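Local coordinates for protein alanine dehydrogenase (Archaeoglobus fulgidus, PDB 1OMO) that catalyses the reversible NAD-dependent oxidative deamination of L-alanine to pyruvate and ammonium, working as a homodimer of the ornithine cyclodeaminase/mu-crystallin family, at residues 220-226 / 246-252; 129-133 / 162-166; 57-62 / 87-91; 23-28 / 295-300. All blocks are in the same frame, centred on the assembly; numbering follows the deposited sequence.

Interaction 1 of 4, residues 220-226 / 246-252. With NA (sodium ion), chain C; NAD (nicotinamide-adenine-dinucleotide), chain D.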
loop_
_atom_site.group_PDB
_atom_site.type_symbol
_atom_site.label_atom_id
_atom_site.label_comp_id
_atom_site.label_asym_id
_atom_site.label_seq_id
_atom_site.Cartn_x
_atom_site.Cartn_y
_atom_site.Cartn_z
ATOM N N GLY A 220 7.860 15.322 5.851
ATOM C CA GLY A 220 7.684 14.384 6.938
ATOM C C GLY A 220 7.481 15.171 8.218
ATOM O O GLY A 220 7.829 16.350 8.295
ATOM N N PRO A 221 6.905 14.562 9.251
ATOM C CA PRO A 221 6.690 15.278 10.514
ATOM C C PRO A 221 7.933 16.006 11.019
ATOM O O PRO A 221 9.025 15.443 11.022
ATOM C CB PRO A 221 6.262 14.162 11.462
ATOM C CG PRO A 221 5.435 13.281 10.535
ATOM C CD PRO A 221 6.258 13.233 9.262
ATOM N N GLY A 222 7.767 17.261 11.448
ATOM C CA GLY A 222 8.906 18.009 11.966
ATOM C C GLY A 222 9.792 18.673 10.925
ATOM O O GLY A 222 10.608 19.536 11.275
ATOM N N LYS A 223 9.693 18.262 9.660
ATOM C CA LYS A 223 10.475 18.936 8.624
ATOM C C LYS A 223 9.847 20.327 8.531
ATOM O O LYS A 223 8.631 20.474 8.734
ATOM C CB LYS A 223 10.378 18.225 7.266
ATOM C CG LYS A 223 11.363 17.059 7.063
ATOM C CD LYS A 223 11.242 16.549 5.595
ATOM C CE LYS A 223 12.199 15.409 5.270
ATOM N NZ LYS A 223 12.061 14.895 3.879
ATOM N N GLN A 224 10.682 21.330 8.244
ATOM C CA GLN A 224 10.239 22.720 8.146
ATOM C C GLN A 224 11.335 23.620 7.562
ATOM O O GLN A 224 12.439 23.659 8.109
ATOM C CB GLN A 224 9.888 23.216 9.536
ATOM C CG GLN A 224 9.691 24.732 9.646
ATOM C CD GLN A 224 9.689 25.192 11.104
ATOM O OE1 GLN A 224 10.682 25.032 11.820
ATOM N NE2 GLN A 224 8.580 25.742 11.549
ATOM N N GLU A 225 11.053 24.350 6.481
ATOM C CA GLU A 225 12.080 25.222 5.883
ATOM C C GLU A 225 11.840 26.726 6.001
ATOM O O GLU A 225 12.771 27.535 5.794
ATOM C CB GLU A 225 12.255 24.941 4.395
ATOM C CG GLU A 225 12.484 23.513 4.020
ATOM C CD GLU A 225 12.616 23.369 2.508
ATOM O OE1 GLU A 225 11.591 23.191 1.819
ATOM O OE2 GLU A 225 13.745 23.461 2.003
ATOM N N LEU A 226 10.609 27.104 6.328
ATOM C CA LEU A 226 10.262 28.508 6.379
ATOM C C LEU A 226 9.968 29.078 7.729
ATOM O O LEU A 226 9.308 28.443 8.546
ATOM C CB LEU A 226 9.047 28.767 5.479
ATOM C CG LEU A 226 9.265 29.209 4.020
ATOM C CD1 LEU A 226 10.378 28.448 3.374
ATOM C CD2 LEU A 226 7.976 29.054 3.246
ATOM N N HIS A 246 0.261 16.890 8.229
ATOM C CA HIS A 246 1.153 15.881 8.771
ATOM C C HIS A 246 2.661 16.056 8.483
ATOM O O HIS A 246 3.504 15.902 9.376
ATOM C CB HIS A 246 0.669 14.517 8.261
ATOM C CG HIS A 246 1.688 13.428 8.353
ATOM N ND1 HIS A 246 1.846 12.645 9.481
ATOM C CD2 HIS A 246 2.597 12.981 7.453
ATOM C CE1 HIS A 246 2.804 11.760 9.269
ATOM N NE2 HIS A 246 3.276 11.944 8.047
ATOM N N GLY A 247 3.006 16.368 7.238
ATOM C CA GLY A 247 4.405 16.517 6.905
ATOM C C GLY A 247 4.838 17.577 5.897
ATOM O O GLY A 247 5.998 17.580 5.499
ATOM N N GLY A 248 3.948 18.470 5.491
ATOM C CA GLY A 248 4.329 19.510 4.536
ATOM C C GLY A 248 5.043 20.703 5.172
ATOM O O GLY A 248 5.325 20.683 6.350
ATOM N N GLU A 249 5.327 21.753 4.408
ATOM C CA GLU A 249 6.014 22.891 4.988
ATOM C C GLU A 249 5.222 23.455 6.177
ATOM O O GLU A 249 5.821 24.011 7.124
ATOM C CB GLU A 249 6.259 23.970 3.917
ATOM C CG GLU A 249 6.855 25.318 4.401
ATOM C CD GLU A 249 8.120 25.167 5.221
ATOM O OE1 GLU A 249 8.938 24.273 4.917
ATOM O OE2 GLU A 249 8.301 25.960 6.166
ATOM N N ILE A 250 3.900 23.301 6.166
ATOM C CA ILE A 250 3.127 23.835 7.287
ATOM C C ILE A 250 2.964 22.904 8.505
ATOM O O ILE A 250 2.334 23.317 9.480
ATOM C CB ILE A 250 1.692 24.228 6.880
ATOM C CG1 ILE A 250 0.832 22.987 6.701
ATOM C CG2 ILE A 250 1.690 24.957 5.556
ATOM C CD1 ILE A 250 -0.620 23.316 6.455
ATOM N N ASN A 251 3.514 21.682 8.489
ATOM C CA ASN A 251 3.240 20.774 9.630
ATOM C C ASN A 251 3.593 21.271 11.041
ATOM O O ASN A 251 2.744 21.215 11.930
ATOM C CB ASN A 251 3.793 19.347 9.347
ATOM C CG ASN A 251 5.260 19.172 9.693
ATOM O OD1 ASN A 251 5.622 18.851 10.839
ATOM N ND2 ASN A 251 6.121 19.344 8.694
ATOM N N VAL A 252 4.800 21.799 11.234
ATOM C CA VAL A 252 5.251 22.319 12.544
ATOM C C VAL A 252 4.357 23.474 13.007
ATOM O O VAL A 252 3.896 23.518 14.158
ATOM C CB VAL A 252 6.762 22.800 12.473
ATOM C CG1 VAL A 252 7.245 23.346 13.830
ATOM C CG2 VAL A 252 7.647 21.638 12.070
HETATM NA NA NA C . 9.320 22.850 2.579
HETATM P PA NAD D . 19.447 15.985 -1.950
HETATM O O1A NAD D . 20.087 15.488 -0.707
HETATM O O2A NAD D . 20.082 15.634 -3.302
HETATM O O5B NAD D . 19.111 17.599 -2.057
HETATM C C5B NAD D . 19.027 18.473 -0.854
HETATM C C4B NAD D . 20.123 19.559 -1.015
HETATM O O4B NAD D . 19.924 20.410 0.199
HETATM C C3B NAD D . 21.649 19.094 -0.872
HETATM O O3B NAD D . 22.445 19.525 -2.047
HETATM C C2B NAD D . 22.151 19.703 0.460
HETATM O O2B NAD D . 23.496 19.973 0.622
HETATM C C1B NAD D . 21.178 20.915 0.593
HETATM N N9A NAD D . 20.942 21.321 1.948
HETATM C C8A NAD D . 20.767 20.603 3.114
HETATM N N7A NAD D . 20.550 21.359 4.169
HETATM C C5A NAD D . 20.569 22.624 3.769
HETATM C C6A NAD D . 20.376 23.884 4.488
HETATM N N6A NAD D . 20.163 23.918 5.778
HETATM N N1A NAD D . 20.456 25.019 3.700
HETATM C C2A NAD D . 20.690 25.006 2.366
HETATM N N3A NAD D . 20.887 23.814 1.633
HETATM C C4A NAD D . 20.799 22.649 2.377
HETATM O O3 NAD D . 17.822 15.684 -2.148
HETATM P PN NAD D . 16.678 15.973 -3.371
HETATM O O1N NAD D . 17.321 16.881 -4.386
HETATM O O2N NAD D . 16.033 14.656 -3.753
HETATM O O5D NAD D . 15.609 16.886 -2.441
HETATM C C5D NAD D . 15.432 16.192 -1.041
HETATM C C4D NAD D . 14.349 16.821 -0.228
HETATM O O4D NAD D . 13.071 16.797 -1.078
HETATM C C3D NAD D . 13.958 16.053 1.075
HETATM O O3D NAD D . 13.362 16.919 2.059
HETATM C C2D NAD D . 12.979 15.024 0.501
HETATM O O2D NAD D . 12.361 14.218 1.450
HETATM C C1D NAD D . 12.046 15.975 -0.388
HETATM N N1N NAD D . 11.284 15.420 -1.560
HETATM C C2N NAD D . 9.875 15.811 -1.538
HETATM C C3N NAD D . 9.158 15.468 -2.741
HETATM C C7N NAD D . 7.571 15.900 -2.700
HETATM O O7N NAD D . 6.764 15.269 -3.441
HETATM N N7N NAD D . 7.205 16.935 -1.877
HETATM C C4N NAD D . 9.685 14.831 -3.889
HETATM C C5N NAD D . 11.098 14.507 -3.771
HETATM C C6N NAD D . 11.873 14.800 -2.638
HETATM O O HOH W 1 6.863 22.361 9.218
HETATM O O HOH W 2 5.744 25.289 9.616
#
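Glu249 turns its carboxylate onto two consecutive backbone N-H groups of 220-226. Its OE1 accepts from Glu225 N at 2.6 Å through the syn lone pair, whereas OE2 takes the N-H of Leu226, which arrives 41° out of the carboxylate plane. The chain reaches there because CG is anti to the backbone N (chi1 174°) and the next torsion bends (chi2 53°). The same OE1 of Glu249 binds the sodium ion at 2.8 Å, and Glu225 OE1 binds it at 2.4 Å; Ala218 belongs to this site as well. The other oxygen of Glu225, OE2, is satisfied by Thr195 N.

Asn251 uses both ends of its amide. OD1 accepts from Gly222 N at 2.7 Å, within the type II turn 220-223, while ND2 donates to Lys223 O and to Gly248 O. Water 1 gives protons to Lys223 O and Glu249 O and receives one from Val252 N, joining the two segments once more. Pro221 CG sits over a face of the His246 ring, 3.7 Å from its centroid.

Lys223 leads away from this network: NZ donates to NAD O3D at 3.0 Å and forms a salt bridge with Asp219. Sodium between the two glutamates would be expected to offset their like charges, while the two N-H groups fix the Glu249 carboxylate on the loop that sends Lys223 to NAD.

Interaction 2 of 4, residues 129-133 / 162-166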
loop_
_atom_site.group_PDB
_atom_site.type_symbol
_atom_site.label_atom_id
_atom_site.label_comp_id
_atom_site.label_asym_id
_atom_site.label_seq_id
_atom_site.Cartn_x
_atom_site.Cartn_y
_atom_site.Cartn_z
ATOM N N GLY A 129 15.149 32.129 -7.290
ATOM C CA GLY A 129 16.056 31.757 -6.221
ATOM C C GLY A 129 15.874 30.306 -5.762
ATOM O O GLY A 129 14.749 29.795 -5.654
ATOM N N PHE A 130 16.986 29.629 -5.506
ATOM C CA PHE A 130 16.962 28.260 -5.046
ATOM C C PHE A 130 17.693 28.078 -3.711
ATOM O O PHE A 130 18.895 28.377 -3.577
ATOM C CB PHE A 130 17.579 27.335 -6.095
ATOM C CG PHE A 130 16.774 27.236 -7.366
ATOM C CD1 PHE A 130 16.803 28.274 -8.303
ATOM C CD2 PHE A 130 15.990 26.111 -7.627
ATOM C CE1 PHE A 130 16.059 28.197 -9.494
ATOM C CE2 PHE A 130 15.234 26.012 -8.820
ATOM C CZ PHE A 130 15.272 27.058 -9.751
ATOM N N ILE A 131 16.953 27.631 -2.707
ATOM C CA ILE A 131 17.538 27.331 -1.412
ATOM C C ILE A 131 17.622 25.810 -1.457
ATOM O O ILE A 131 16.612 25.129 -1.302
ATOM C CB ILE A 131 16.625 27.742 -0.256
ATOM C CG1 ILE A 131 16.276 29.228 -0.369
ATOM C CG2 ILE A 131 17.309 27.461 1.050
ATOM C CD1 ILE A 131 17.500 30.131 -0.444
ATOM N N GLY A 132 18.828 25.293 -1.678
ATOM C CA GLY A 132 19.054 23.868 -1.788
ATOM C C GLY A 132 19.339 23.612 -3.266
ATOM O O GLY A 132 18.549 24.009 -4.127
ATOM N N CYS A 133 20.455 22.970 -3.575
ATOM C CA CYS A 133 20.808 22.732 -4.968
ATOM C C CYS A 133 21.083 21.262 -5.245
ATOM O O CYS A 133 22.004 20.933 -5.996
ATOM C CB CYS A 133 22.024 23.591 -5.379
ATOM S SG CYS A 133 21.766 25.411 -5.236
ATOM N N ALA A 162 27.804 21.926 -4.461
ATOM C CA ALA A 162 26.533 21.664 -5.109
ATOM C C ALA A 162 25.960 22.950 -5.747
ATOM O O ALA A 162 25.417 22.900 -6.853
ATOM C CB ALA A 162 25.524 21.049 -4.097
ATOM N N ALA A 163 26.083 24.089 -5.073
ATOM C CA ALA A 163 25.560 25.341 -5.648
ATOM C C ALA A 163 26.314 25.712 -6.933
ATOM O O ALA A 163 25.717 26.108 -7.919
ATOM C CB ALA A 163 25.636 26.485 -4.601
ATOM N N LYS A 164 27.629 25.557 -6.926
ATOM C CA LYS A 164 28.430 25.873 -8.108
ATOM C C LYS A 164 28.085 24.963 -9.275
ATOM O O LYS A 164 28.027 25.402 -10.429
ATOM C CB LYS A 164 29.931 25.777 -7.788
ATOM C CG LYS A 164 30.468 26.998 -7.047
ATOM C CD LYS A 164 31.943 26.873 -6.693
ATOM C CE LYS A 164 32.411 28.137 -5.946
ATOM N NZ LYS A 164 33.828 28.105 -5.414
ATOM N N LYS A 165 27.862 23.690 -8.983
ATOM C CA LYS A 165 27.488 22.772 -10.034
ATOM C C LYS A 165 26.132 23.181 -10.631
ATOM O O LYS A 165 25.974 23.213 -11.842
ATOM C CB LYS A 165 27.393 21.350 -9.491
ATOM C CG LYS A 165 26.955 20.349 -10.547
ATOM C CD LYS A 165 26.814 18.935 -10.003
ATOM C CE LYS A 165 27.121 17.918 -11.089
ATOM N NZ LYS A 165 26.575 16.598 -10.704
ATOM N N PHE A 166 25.152 23.491 -9.785
ATOM C CA PHE A 166 23.827 23.873 -10.275
ATOM C C PHE A 166 23.990 25.160 -11.100
ATOM O O PHE A 166 23.402 25.317 -12.158
ATOM C CB PHE A 166 22.854 24.045 -9.066
ATOM C CG PHE A 166 21.472 24.597 -9.417
ATOM C CD1 PHE A 166 21.228 25.970 -9.364
ATOM C CD2 PHE A 166 20.416 23.744 -9.776
ATOM C CE1 PHE A 166 19.966 26.495 -9.656
ATOM C CE2 PHE A 166 19.139 24.263 -10.077
ATOM C CZ PHE A 166 18.916 25.633 -10.016
#
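Phe130 and Cys133, at the end of strand 127-131 and in the turn after it, face helix 160-172 without any hydrogen bond between the two segments, and the backbones come nearest at Cys133 and Ala163, whose CA atoms are 5.5 Å apart. Across this gap the main event is an edge-to-face (T-shaped) pair of phenylalanines. Phe166 presents an edge to the face of Phe130; its CZ stands 3.6 Å above the Phe130 plane, over the centre, and is nearly equidistant from all six ring carbons. The centroids are 4.8 Å apart and the planes meet at 53°, so the T is tilted. Phe166 reaches inward because its CG is anti to the backbone N (chi1 173°), which carries the ring from the helix toward the strand.

Cys133 fills the space nearer the helix backbone. Its CB packs on Phe166 CB at 3.8 Å, and its SG rests against Ala163 CA, also at 3.8 Å. The sulfur additionally makes an oblique sulfur-aromatic contact with the Phe166 ring, 4.8 Å from the centroid.

The turn carries Gly132 of a GxGxxA sequence, consistent with the dinucleotide-binding turn of a Rossmann fold, and NAD touches Gly132, Cys133 and Ala162. Cys133 N is held by Asp157, an NAD-binding residue. Around the aromatic pair, helix 135-147 contributes Leu141, touching both rings, and Tyr138, edge-to-face with Phe166; strand 152-156 supplies Val153 to both rings and Ala155 to Phe166 and Cys133, while strand 190-193 places Val192 against Phe130.

Interaction 3 of 4, residues 57-62 / 87-91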
loop_
_atom_site.group_PDB
_atom_site.type_symbol
_atom_site.label_atom_id
_atom_site.label_comp_id
_atom_site.label_asym_id
_atom_site.label_seq_id
_atom_site.Cartn_x
_atom_site.Cartn_y
_atom_site.Cartn_z
ATOM N N HIS A 57 -6.211 6.030 -8.058
ATOM C CA HIS A 57 -6.969 5.651 -9.226
ATOM C C HIS A 57 -7.457 6.905 -9.962
ATOM O O HIS A 57 -8.101 7.789 -9.341
ATOM C CB HIS A 57 -8.175 4.826 -8.780
ATOM C CG HIS A 57 -9.141 4.503 -9.878
ATOM N ND1 HIS A 57 -10.482 4.294 -9.643
ATOM C CD2 HIS A 57 -8.965 4.339 -11.208
ATOM C CE1 HIS A 57 -11.091 4.021 -10.783
ATOM N NE2 HIS A 57 -10.192 4.044 -11.749
ATOM N N LEU A 58 -7.138 6.988 -11.263
ATOM C CA LEU A 58 -7.597 8.091 -12.132
ATOM C C LEU A 58 -7.091 7.885 -13.555
ATOM O O LEU A 58 -6.241 7.019 -13.812
ATOM C CB LEU A 58 -7.116 9.460 -11.642
ATOM C CG LEU A 58 -5.679 9.791 -12.054
ATOM C CD1 LEU A 58 -5.348 11.284 -11.783
ATOM C CD2 LEU A 58 -4.747 8.868 -11.281
ATOM N N MET A 59 -7.616 8.681 -14.479
ATOM C CA MET A 59 -7.201 8.604 -15.865
ATOM C C MET A 59 -7.277 7.198 -16.424
ATOM O O MET A 59 -6.578 6.872 -17.370
ATOM C CB MET A 59 -5.770 9.128 -16.011
ATOM C CG MET A 59 -5.576 10.487 -15.383
ATOM S SD MET A 59 -3.884 10.995 -15.471
ATOM C CE MET A 59 -4.067 12.754 -15.563
ATOM N N GLY A 60 -8.106 6.363 -15.825
ATOM C CA GLY A 60 -8.268 5.023 -16.327
ATOM C C GLY A 60 -7.348 3.949 -15.801
ATOM O O GLY A 60 -7.422 2.801 -16.252
ATOM N N TYR A 61 -6.469 4.300 -14.871
ATOM C CA TYR A 61 -5.567 3.314 -14.289
ATOM C C TYR A 61 -5.608 3.316 -12.783
ATOM O O TYR A 61 -6.165 4.211 -12.151
ATOM C CB TYR A 61 -4.122 3.561 -14.696
ATOM C CG TYR A 61 -3.842 3.301 -16.135
ATOM C CD1 TYR A 61 -4.269 4.189 -17.110
ATOM C CD2 TYR A 61 -3.119 2.178 -16.524
ATOM C CE1 TYR A 61 -3.974 3.968 -18.449
ATOM C CE2 TYR A 61 -2.812 1.944 -17.865
ATOM C CZ TYR A 61 -3.237 2.851 -18.822
ATOM O OH TYR A 61 -2.867 2.686 -20.134
ATOM N N ALA A 62 -5.025 2.287 -12.206
ATOM C CA ALA A 62 -4.942 2.214 -10.764
ATOM C C ALA A 62 -3.521 1.752 -10.544
ATOM O O ALA A 62 -2.924 1.157 -11.438
ATOM C CB ALA A 62 -5.941 1.212 -10.206
ATOM N N LEU A 87 1.358 -0.918 -11.684
ATOM C CA LEU A 87 0.271 -0.290 -12.446
ATOM C C LEU A 87 -0.740 -1.361 -12.740
ATOM O O LEU A 87 -0.375 -2.387 -13.302
ATOM C CB LEU A 87 0.773 0.233 -13.793
ATOM C CG LEU A 87 0.545 1.651 -14.294
ATOM C CD1 LEU A 87 0.623 1.593 -15.798
ATOM C CD2 LEU A 87 -0.766 2.223 -13.884
ATOM N N ASN A 88 -2.006 -1.117 -12.405
ATOM C CA ASN A 88 -3.046 -2.128 -12.644
ATOM C C ASN A 88 -4.191 -1.645 -13.518
ATOM O O ASN A 88 -4.345 -0.455 -13.777
ATOM C CB ASN A 88 -3.657 -2.611 -11.329
ATOM C CG ASN A 88 -2.610 -3.091 -10.319
ATOM O OD1 ASN A 88 -1.742 -2.319 -9.877
ATOM N ND2 ASN A 88 -2.692 -4.366 -9.944
ATOM N N SER A 89 -5.002 -2.597 -13.967
ATOM C CA SER A 89 -6.186 -2.281 -14.767
ATOM C C SER A 89 -7.363 -2.187 -13.801
ATOM O O SER A 89 -7.588 -3.091 -13.015
ATOM C CB SER A 89 -6.462 -3.390 -15.783
ATOM O OG SER A 89 -7.825 -3.389 -16.181
ATOM N N PRO A 90 -8.123 -1.090 -13.840
ATOM C CA PRO A 90 -9.253 -1.021 -12.914
ATOM C C PRO A 90 -10.400 -2.003 -13.271
ATOM O O PRO A 90 -11.244 -2.310 -12.423
ATOM C CB PRO A 90 -9.697 0.441 -13.012
ATOM C CG PRO A 90 -8.458 1.173 -13.459
ATOM C CD PRO A 90 -7.910 0.207 -14.501
ATOM N N GLU A 91 -10.447 -2.497 -14.502
ATOM C CA GLU A 91 -11.526 -3.412 -14.877
ATOM C C GLU A 91 -11.256 -4.860 -14.504
ATOM O O GLU A 91 -12.201 -5.619 -14.250
ATOM C CB GLU A 91 -11.815 -3.345 -16.380
ATOM C CG GLU A 91 -12.677 -2.158 -16.809
ATOM C CD GLU A 91 -11.967 -0.822 -16.637
ATOM O OE1 GLU A 91 -10.878 -0.631 -17.238
ATOM O OE2 GLU A 91 -12.499 0.044 -15.898
#
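Pro90 lies against the turn that joins strands 50-58 and 61-69, and its ring atoms can be followed in order. Pro90 CB is 3.8 Å from His57 NE2. Pro90 CG, the next atom, approaches Gly60 O and the carbonyl carbon of Tyr61, and also packs on Ala62 CB at 4.1 Å. Pro90 CD completes the ring 3.2 Å from Gly60 O. The turn itself is type I', Leu58 to Tyr61, closing a beta hairpin whose second strand pairs antiparallel with 83-88; all three strands belong to the mixed sheet of this beta-sandwich dimer.

In that pairing Ala62 and Asn88 form a hydrogen-bonded pair. Asn88 N donates to Ala62 O at 2.6 Å in a nearly straight bond (169°), while the return bond from Ala62 N to Asn88 O is longer, 3.2 Å, with the donor 37° above the carbonyl plane. Leu87 CD2 touches Tyr61 CD2 at 3.5 Å, and the Tyr61 hydroxyl is taken up by Glu306 of helix 294-311. Ala62 and Pro90 also pack on Phe46 of the second subunit, whose ring meets that of His57 edge-to-face; Asn88 OD1 accepts from Trp66 NE1 of the same neighbouring subunit.

Interaction 4 of 4, residues 23-28 / 295-300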
loop_
_atom_site.group_PDB
_atom_site.type_symbol
_atom_site.label_atom_id
_atom_site.label_comp_id
_atom_site.label_asym_id
_atom_site.label_seq_id
_atom_site.Cartn_x
_atom_site.Cartn_y
_atom_site.Cartn_z
ATOM N N ALA A 23 0.333 15.750 -17.365
ATOM C CA ALA A 23 -0.275 14.691 -16.569
ATOM C C ALA A 23 -0.525 15.127 -15.137
ATOM O O ALA A 23 -1.590 14.872 -14.584
ATOM C CB ALA A 23 0.616 13.434 -16.591
ATOM N N VAL A 24 0.444 15.809 -14.544
ATOM C CA VAL A 24 0.296 16.252 -13.169
ATOM C C VAL A 24 -0.774 17.328 -13.052
ATOM O O VAL A 24 -1.540 17.357 -12.087
ATOM C CB VAL A 24 1.666 16.751 -12.588
ATOM C CG1 VAL A 24 1.489 17.377 -11.201
ATOM C CG2 VAL A 24 2.609 15.579 -12.481
ATOM N N GLU A 25 -0.853 18.198 -14.053
ATOM C CA GLU A 25 -1.867 19.251 -14.048
ATOM C C GLU A 25 -3.282 18.648 -14.122
ATOM O O GLU A 25 -4.188 19.020 -13.346
ATOM C CB GLU A 25 -1.638 20.205 -15.219
ATOM C CG GLU A 25 -2.659 21.362 -15.282
ATOM C CD GLU A 25 -2.173 22.508 -16.156
ATOM O OE1 GLU A 25 -1.504 22.243 -17.175
ATOM O OE2 GLU A 25 -2.465 23.673 -15.846
ATOM N N GLU A 26 -3.476 17.700 -15.039
ATOM C CA GLU A 26 -4.797 17.054 -15.188
ATOM C C GLU A 26 -5.128 16.240 -13.922
ATOM O O GLU A 26 -6.263 16.209 -13.465
ATOM C CB GLU A 26 -4.800 16.190 -16.463
ATOM C CG GLU A 26 -6.085 15.457 -16.763
ATOM C CD GLU A 26 -7.303 16.365 -16.979
ATOM O OE1 GLU A 26 -8.366 15.818 -17.329
ATOM O OE2 GLU A 26 -7.215 17.607 -16.818
ATOM N N ALA A 27 -4.119 15.598 -13.339
ATOM C CA ALA A 27 -4.320 14.834 -12.113
ATOM C C ALA A 27 -4.855 15.759 -11.044
ATOM O O ALA A 27 -5.808 15.422 -10.365
ATOM C CB ALA A 27 -3.002 14.223 -11.635
ATOM N N PHE A 28 -4.245 16.925 -10.867
ATOM C CA PHE A 28 -4.759 17.837 -9.844
ATOM C C PHE A 28 -6.192 18.247 -10.176
ATOM O O PHE A 28 -7.058 18.272 -9.306
ATOM C CB PHE A 28 -3.928 19.114 -9.736
ATOM C CG PHE A 28 -2.652 18.953 -8.989
ATOM C CD1 PHE A 28 -2.620 18.244 -7.787
ATOM C CD2 PHE A 28 -1.479 19.483 -9.488
ATOM C CE1 PHE A 28 -1.425 18.062 -7.105
ATOM C CE2 PHE A 28 -0.282 19.306 -8.811
ATOM C CZ PHE A 28 -0.260 18.590 -7.618
ATOM N N ILE A 295 -1.801 10.428 -6.800
ATOM C CA ILE A 295 -2.384 10.677 -8.117
ATOM C C ILE A 295 -1.328 11.148 -9.121
ATOM O O ILE A 295 -1.456 10.863 -10.304
ATOM C CB ILE A 295 -3.592 11.665 -8.076
ATOM C CG1 ILE A 295 -3.187 13.007 -7.450
ATOM C CG2 ILE A 295 -4.730 11.041 -7.309
ATOM C CD1 ILE A 295 -4.188 14.132 -7.656
ATOM N N GLN A 296 -0.266 11.799 -8.652
ATOM C CA GLN A 296 0.813 12.249 -9.555
ATOM C C GLN A 296 1.644 11.045 -10.043
ATOM O O GLN A 296 2.041 10.980 -11.216
ATOM C CB GLN A 296 1.751 13.293 -8.875
ATOM C CG GLN A 296 1.031 14.577 -8.410
ATOM C CD GLN A 296 1.866 15.525 -7.487
ATOM O OE1 GLN A 296 2.415 15.111 -6.477
ATOM N NE2 GLN A 296 1.909 16.802 -7.839
ATOM N N ASP A 297 1.892 10.089 -9.155
ATOM C CA ASP A 297 2.678 8.909 -9.528
ATOM C C ASP A 297 1.883 8.022 -10.517
ATOM O O ASP A 297 2.429 7.534 -11.486
ATOM C CB ASP A 297 3.069 8.127 -8.265
ATOM C CG ASP A 297 3.906 8.945 -7.320
ATOM O OD1 ASP A 297 4.887 9.531 -7.799
ATOM O OD2 ASP A 297 3.599 9.009 -6.097
ATOM N N VAL A 298 0.586 7.828 -10.287
ATOM C CA VAL A 298 -0.194 7.015 -11.235
ATOM C C VAL A 298 -0.342 7.704 -12.605
ATOM O O VAL A 298 -0.092 7.076 -13.659
ATOM C CB VAL A 298 -1.586 6.656 -10.678
ATOM C CG1 VAL A 298 -2.369 5.844 -11.725
ATOM C CG2 VAL A 298 -1.426 5.815 -9.399
ATOM N N ALA A 299 -0.712 8.988 -12.595
ATOM C CA ALA A 299 -0.862 9.766 -13.835
ATOM C C ALA A 299 0.411 9.621 -14.659
ATOM O O ALA A 299 0.396 9.241 -15.834
ATOM C CB ALA A 299 -1.098 11.247 -13.513
ATOM N N VAL A 300 1.526 9.904 -14.021
ATOM C CA VAL A 300 2.781 9.806 -14.699
ATOM C C VAL A 300 3.143 8.369 -15.101
ATOM O O VAL A 300 3.752 8.162 -16.140
ATOM C CB VAL A 300 3.886 10.430 -13.836
ATOM C CG1 VAL A 300 5.158 9.653 -14.003
ATOM C CG2 VAL A 300 4.104 11.894 -14.250
#
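Ile295 carries CG1 between its backbone N and carbonyl carbon (chi1 57°), and the chain, then extended, sends Ile295 CD1 across to helix 17-32, where it lies 3.4 Å from Ala27 O. Gln296 takes another course: CG is anti to the carbonyl carbon (chi1 -60°) and the chain runs straight on past Val24. Val24 CG1 is 4.0 Å from Gln296 CG, an alkyl contact along the stem of the glutamine. The polar end of Gln296 finds its partner just before its own helix, since OE1 accepts from Leu293 N.

Small residues let the helices come close. Ala299 CB meets Ala27 CB at 4.0 Å and Ala23 CB at 4.1 Å, fitting between two residues one helical turn apart. The axes of the two short segments approach to 8.8 Å and their N-to-C directions differ by 129°, so the helices cross steeply, nearer antiparallel than parallel. Val300 CG2 extends the apolar patch, 4.4 Å from Val24 CG2. No hydrogen bond links the segments.

The residue after Gln296, Asp297, points away from helix 17-32 and forms salt bridges with Arg108, an NAD-binding residue, and Lys65, the proposed proton donor/acceptor. Helix 102-120 packs beside both segments, with Arg108 on Val24, Ala112 on Gln296 and Thr104 on Val300. Strand 50-58 supplies Leu58 to Ala27, while helix 268-273 places Ile268 and Ile272 on Phe28.

Overall arrangement
Interactions 1 and 2 belong to the nucleotide-binding half, their nearest atoms about 5 Å apart; both are buried and border NAD, one through polar loops and a metal ion, the other through aromatic and sulfur packing. Interactions 3 and 4 touch directly, Met59 SD reaching Ala299 CB at 3.4 Å, and helix 294-311 forms one side of interaction 4 while also packing against Tyr61 and Leu87 of interaction 3. Interaction 4 is buried too, and apolar apart from one glutamine. That leaves interaction 3 as the partly buried one, relying on strand hydrogen bonds and meeting the second subunit. Interactions 1, 2 and 3 are nested within the long chain loop closed by interaction 4.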